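Local atomic coordinates of methanol--corrinoid protein co-methyltransferase (PDB entry 2I2X), a protein that transfers the methyl group of methanol to the cob(I)amide carried by its partner MtaC, using zinc, in methanol-dependent methanogenesis. Residues C269-G281 and M369-V383. Residues are numbered along the deposited sequence; the frame is centred on the assembly and turned at random.
Sequences CGYENIIVKAITG and MLAYDNAYRVGQSIV. With ZN (zinc ion), chain Q.
Met369 brings its flexible thioether against the end of Ile275, SD lying 3.9 Å from Ile275 CD1, and the two side chains cross at about a right angle. Leu370 packs beside Ile274: its CD1 is 3.8 Å from Ile274 CG2, and its CG rests near the carbonyl oxygen of Tyr271. Once the helix has begun, Tyr372 offers only its CB to Ile274 CD1, while its hydroxyl turns away to Asp354. Ala375 stands at the centre, where a single methyl suits the close approach of the backbones; its CB is 3.6 Å from Ile274 CG1 and also touches Ile275 CG1. Tyr376 lays its CD2 obliquely against the small Ala278 CB, its hydroxyl bonding to Tyr11 O. Ile275 is a knob in the hole formed by Ala375, Val378, Gly379 and Ile382. With CG1 anti to its carbonyl carbon (chi1 -61°), Ile275 sends CD1 to Val378 CG1 and lays CG2 against Gly379 N, where CG2 also meets Ile382 CD1. Cutting Ile275 back to an alanine removes these branches and is likely to leave a gap between Met369, Val378 and Ile382. Gly379, lacking a side chain, lets Ile279 CG1 come within 4.0 Å of its CA. Farther along, Ile382 CD1 meets Ile279 CD1, and Val383 CG1 packs against Ile279 CG2 at 3.9 Å. The result is a buried, apolar helix-helix crossing with one knob-into-hole, that of Ile275, at -61° with axes 8.1 Å apart; its first helix follows the loop that carries Cys269, a zinc ligand together with Glu164 and Cys220 in the TIM-barrel active site.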
# COMPACT_ATOMS: atom_id res chain seq x y z
N CYS A 269 6.82 -1.35 16.11
CA CYS A 269 5.60 -1.96 16.64
C CYS A 269 5.45 -1.78 18.16
O CYS A 269 4.46 -2.25 18.76
CB CYS A 269 5.51 -3.45 16.26
SG CYS A 269 6.92 -4.45 16.79
N GLY A 270 6.39 -1.06 18.75
CA GLY A 270 6.31 -0.64 20.15
C GLY A 270 5.39 0.57 20.29
O GLY A 270 5.84 1.69 20.50
N TYR A 271 4.08 0.35 20.18
CA TYR A 271 3.18 1.45 20.37
C TYR A 271 3.33 2.12 21.73
O TYR A 271 3.03 3.30 21.88
CB TYR A 271 1.77 0.97 20.21
CG TYR A 271 1.34 0.68 18.78
CD1 TYR A 271 1.63 -0.53 18.18
CD2 TYR A 271 0.58 1.61 18.05
CE1 TYR A 271 1.20 -0.82 16.90
CE2 TYR A 271 0.15 1.34 16.77
CZ TYR A 271 0.46 0.11 16.19
OH TYR A 271 0.03 -0.22 14.91
N GLU A 272 3.77 1.35 22.74
CA GLU A 272 4.03 1.89 24.05
C GLU A 272 5.24 2.83 24.07
O GLU A 272 5.52 3.47 25.10
CB GLU A 272 4.22 0.75 25.07
CG GLU A 272 5.53 -0.11 24.93
CD GLU A 272 5.45 -1.17 23.84
OE1 GLU A 272 6.35 -2.06 23.83
OE2 GLU A 272 4.51 -1.12 22.99
N ASN A 273 5.97 2.92 22.94
CA ASN A 273 7.14 3.81 22.84
C ASN A 273 6.82 5.26 23.19
O ASN A 273 7.72 6.02 23.62
CB ASN A 273 7.79 3.75 21.46
CG ASN A 273 8.52 2.44 21.20
OD1 ASN A 273 8.77 1.65 22.12
ND2 ASN A 273 8.83 2.19 19.92
N ILE A 274 5.56 5.66 23.03
CA ILE A 274 5.22 7.03 23.40
C ILE A 274 5.45 7.24 24.93
O ILE A 274 6.04 8.25 25.38
CB ILE A 274 3.81 7.45 22.91
CG1 ILE A 274 3.47 8.88 23.35
CG2 ILE A 274 2.72 6.47 23.42
CD1 ILE A 274 4.30 9.96 22.76
N ILE A 275 4.98 6.28 25.73
CA ILE A 275 5.27 6.32 27.16
C ILE A 275 6.78 6.30 27.39
O ILE A 275 7.27 7.07 28.18
CB ILE A 275 4.57 5.18 27.89
CG1 ILE A 275 3.06 5.30 27.73
CG2 ILE A 275 4.90 5.22 29.36
CD1 ILE A 275 2.33 4.01 27.90
N VAL A 276 7.50 5.45 26.67
CA VAL A 276 8.94 5.27 26.87
C VAL A 276 9.75 6.53 26.57
O VAL A 276 10.71 6.87 27.29
CB VAL A 276 9.47 4.04 26.06
CG1 VAL A 276 10.98 3.95 26.13
CG2 VAL A 276 8.85 2.74 26.58
N LYS A 277 9.32 7.24 25.51
CA LYS A 277 9.92 8.50 25.10
C LYS A 277 9.74 9.53 26.18
O LYS A 277 10.70 10.22 26.52
CB LYS A 277 9.32 9.02 23.79
CG LYS A 277 10.00 10.30 23.30
CD LYS A 277 9.69 10.62 21.87
CE LYS A 277 10.44 11.87 21.36
NZ LYS A 277 10.11 12.08 19.93
N ALA A 278 8.52 9.66 26.70
CA ALA A 278 8.25 10.58 27.82
C ALA A 278 9.18 10.34 29.03
O ALA A 278 9.64 11.29 29.65
CB ALA A 278 6.79 10.51 28.25
N ILE A 279 9.46 9.08 29.36
CA ILE A 279 10.36 8.80 30.44
C ILE A 279 11.82 9.08 30.04
O ILE A 279 12.52 9.81 30.74
CB ILE A 279 10.20 7.34 30.93
CG1 ILE A 279 8.82 7.11 31.53
CG2 ILE A 279 11.26 6.99 31.94
CD1 ILE A 279 8.48 5.66 31.72
N THR A 280 12.25 8.50 28.92
CA THR A 280 13.68 8.46 28.59
C THR A 280 14.22 9.66 27.81
O THR A 280 15.44 9.92 27.84
CB THR A 280 14.02 7.22 27.74
OG1 THR A 280 13.32 7.29 26.50
CG2 THR A 280 13.64 5.92 28.44
N GLY A 281 13.35 10.36 27.07
CA GLY A 281 13.82 11.44 26.19
C GLY A 281 14.58 10.90 25.00
O GLY A 281 15.31 11.64 24.32
N MET A 369 -5.48 6.34 25.75
CA MET A 369 -4.35 6.23 26.68
C MET A 369 -3.04 6.61 26.01
O MET A 369 -2.14 7.14 26.65
CB MET A 369 -4.27 4.80 27.23
CG MET A 369 -3.23 4.58 28.36
SD MET A 369 -1.55 4.16 27.77
CE MET A 369 -1.72 2.41 27.53
N LEU A 370 -2.92 6.35 24.73
CA LEU A 370 -1.65 6.54 24.06
C LEU A 370 -1.43 7.98 23.64
O LEU A 370 -0.33 8.35 23.23
CB LEU A 370 -1.57 5.61 22.85
CG LEU A 370 -0.62 4.40 22.90
CD1 LEU A 370 -0.17 4.09 24.27
CD2 LEU A 370 -1.20 3.23 22.23
N ALA A 371 -2.49 8.80 23.75
CA ALA A 371 -2.39 10.25 23.51
C ALA A 371 -1.29 10.88 24.40
O ALA A 371 -1.24 10.61 25.59
CB ALA A 371 -3.72 10.91 23.73
N TYR A 372 -0.41 11.68 23.82
CA TYR A 372 0.85 12.03 24.46
C TYR A 372 0.66 12.63 25.86
O TYR A 372 1.51 12.42 26.72
CB TYR A 372 1.72 12.93 23.56
CG TYR A 372 1.21 14.35 23.45
CD1 TYR A 372 0.26 14.69 22.48
CD2 TYR A 372 1.63 15.36 24.35
CE1 TYR A 372 -0.25 15.99 22.39
CE2 TYR A 372 1.13 16.66 24.28
CZ TYR A 372 0.19 16.98 23.30
OH TYR A 372 -0.32 18.27 23.23
N ASP A 373 -0.41 13.37 26.11
CA ASP A 373 -0.64 13.84 27.49
C ASP A 373 -0.92 12.70 28.47
O ASP A 373 -0.40 12.71 29.59
CB ASP A 373 -1.72 14.91 27.60
CG ASP A 373 -3.04 14.44 27.07
OD1 ASP A 373 -3.00 13.63 26.12
OD2 ASP A 373 -4.12 14.85 27.59
N ASN A 374 -1.74 11.74 28.06
CA ASN A 374 -2.03 10.56 28.85
C ASN A 374 -0.83 9.60 28.94
O ASN A 374 -0.55 9.01 30.00
CB ASN A 374 -3.27 9.84 28.33
CG ASN A 374 -4.52 10.68 28.51
OD1 ASN A 374 -4.66 11.34 29.54
ND2 ASN A 374 -5.44 10.67 27.51
N ALA A 375 -0.12 9.45 27.83
CA ALA A 375 1.08 8.64 27.84
C ALA A 375 2.08 9.17 28.90
O ALA A 375 2.69 8.39 29.64
CB ALA A 375 1.70 8.60 26.46
N TYR A 376 2.20 10.50 28.96
CA TYR A 376 3.11 11.17 29.89
C TYR A 376 2.69 10.85 31.33
O TYR A 376 3.52 10.53 32.18
CB TYR A 376 3.11 12.69 29.65
CG TYR A 376 4.08 13.45 30.52
CD1 TYR A 376 3.70 13.94 31.79
CD2 TYR A 376 5.39 13.65 30.09
CE1 TYR A 376 4.64 14.62 32.61
CE2 TYR A 376 6.33 14.33 30.87
CZ TYR A 376 5.97 14.81 32.13
OH TYR A 376 6.94 15.47 32.86
N ARG A 377 1.39 10.93 31.58
CA ARG A 377 0.83 10.65 32.89
C ARG A 377 1.15 9.20 33.31
O ARG A 377 1.57 8.96 34.45
CB ARG A 377 -0.68 10.94 32.88
CG ARG A 377 -1.42 10.65 34.15
CD ARG A 377 -2.91 10.98 34.04
NE ARG A 377 -3.71 10.37 35.11
CZ ARG A 377 -5.02 10.56 35.29
NH1 ARG A 377 -5.72 11.34 34.46
NH2 ARG A 377 -5.66 9.95 36.28
N VAL A 378 0.98 8.25 32.39
CA VAL A 378 1.33 6.87 32.66
C VAL A 378 2.81 6.78 32.92
O VAL A 378 3.23 6.11 33.83
CB VAL A 378 0.92 5.92 31.54
CG1 VAL A 378 1.53 4.52 31.74
CG2 VAL A 378 -0.61 5.84 31.44
N GLY A 379 3.60 7.51 32.13
CA GLY A 379 5.01 7.75 32.43
C GLY A 379 5.30 8.13 33.90
O GLY A 379 6.21 7.54 34.51
N GLN A 380 4.54 9.09 34.45
CA GLN A 380 4.77 9.59 35.82
C GLN A 380 4.47 8.51 36.87
O GLN A 380 5.11 8.45 37.94
CB GLN A 380 3.91 10.83 36.13
CG GLN A 380 4.38 12.12 35.50
CD GLN A 380 3.33 13.23 35.57
OE1 GLN A 380 2.15 13.03 35.25
NE2 GLN A 380 3.76 14.42 35.98
N SER A 381 3.51 7.64 36.55
CA SER A 381 3.07 6.65 37.50
C SER A 381 4.11 5.54 37.57
O SER A 381 4.25 4.86 38.60
CB SER A 381 1.69 6.10 37.10
OG SER A 381 1.80 5.15 36.07
N ILE A 382 4.87 5.39 36.49
CA ILE A 382 5.96 4.42 36.48
C ILE A 382 7.16 4.89 37.30
O ILE A 382 7.69 4.13 38.12
CB ILE A 382 6.39 4.10 35.03
CG1 ILE A 382 5.21 3.41 34.29
CG2 ILE A 382 7.73 3.28 34.99
CD1 ILE A 382 5.34 3.39 32.80
N VAL A 383 7.62 6.13 37.09
CA VAL A 383 8.89 6.54 37.65
C VAL A 383 8.77 6.73 39.16
O VAL A 383 9.75 6.57 39.89
CB VAL A 383 9.48 7.81 36.96
CG1 VAL A 383 9.71 7.55 35.48
CG2 VAL A 383 8.58 9.03 37.16
ZN ZN Q . 6.44 -6.68 16.09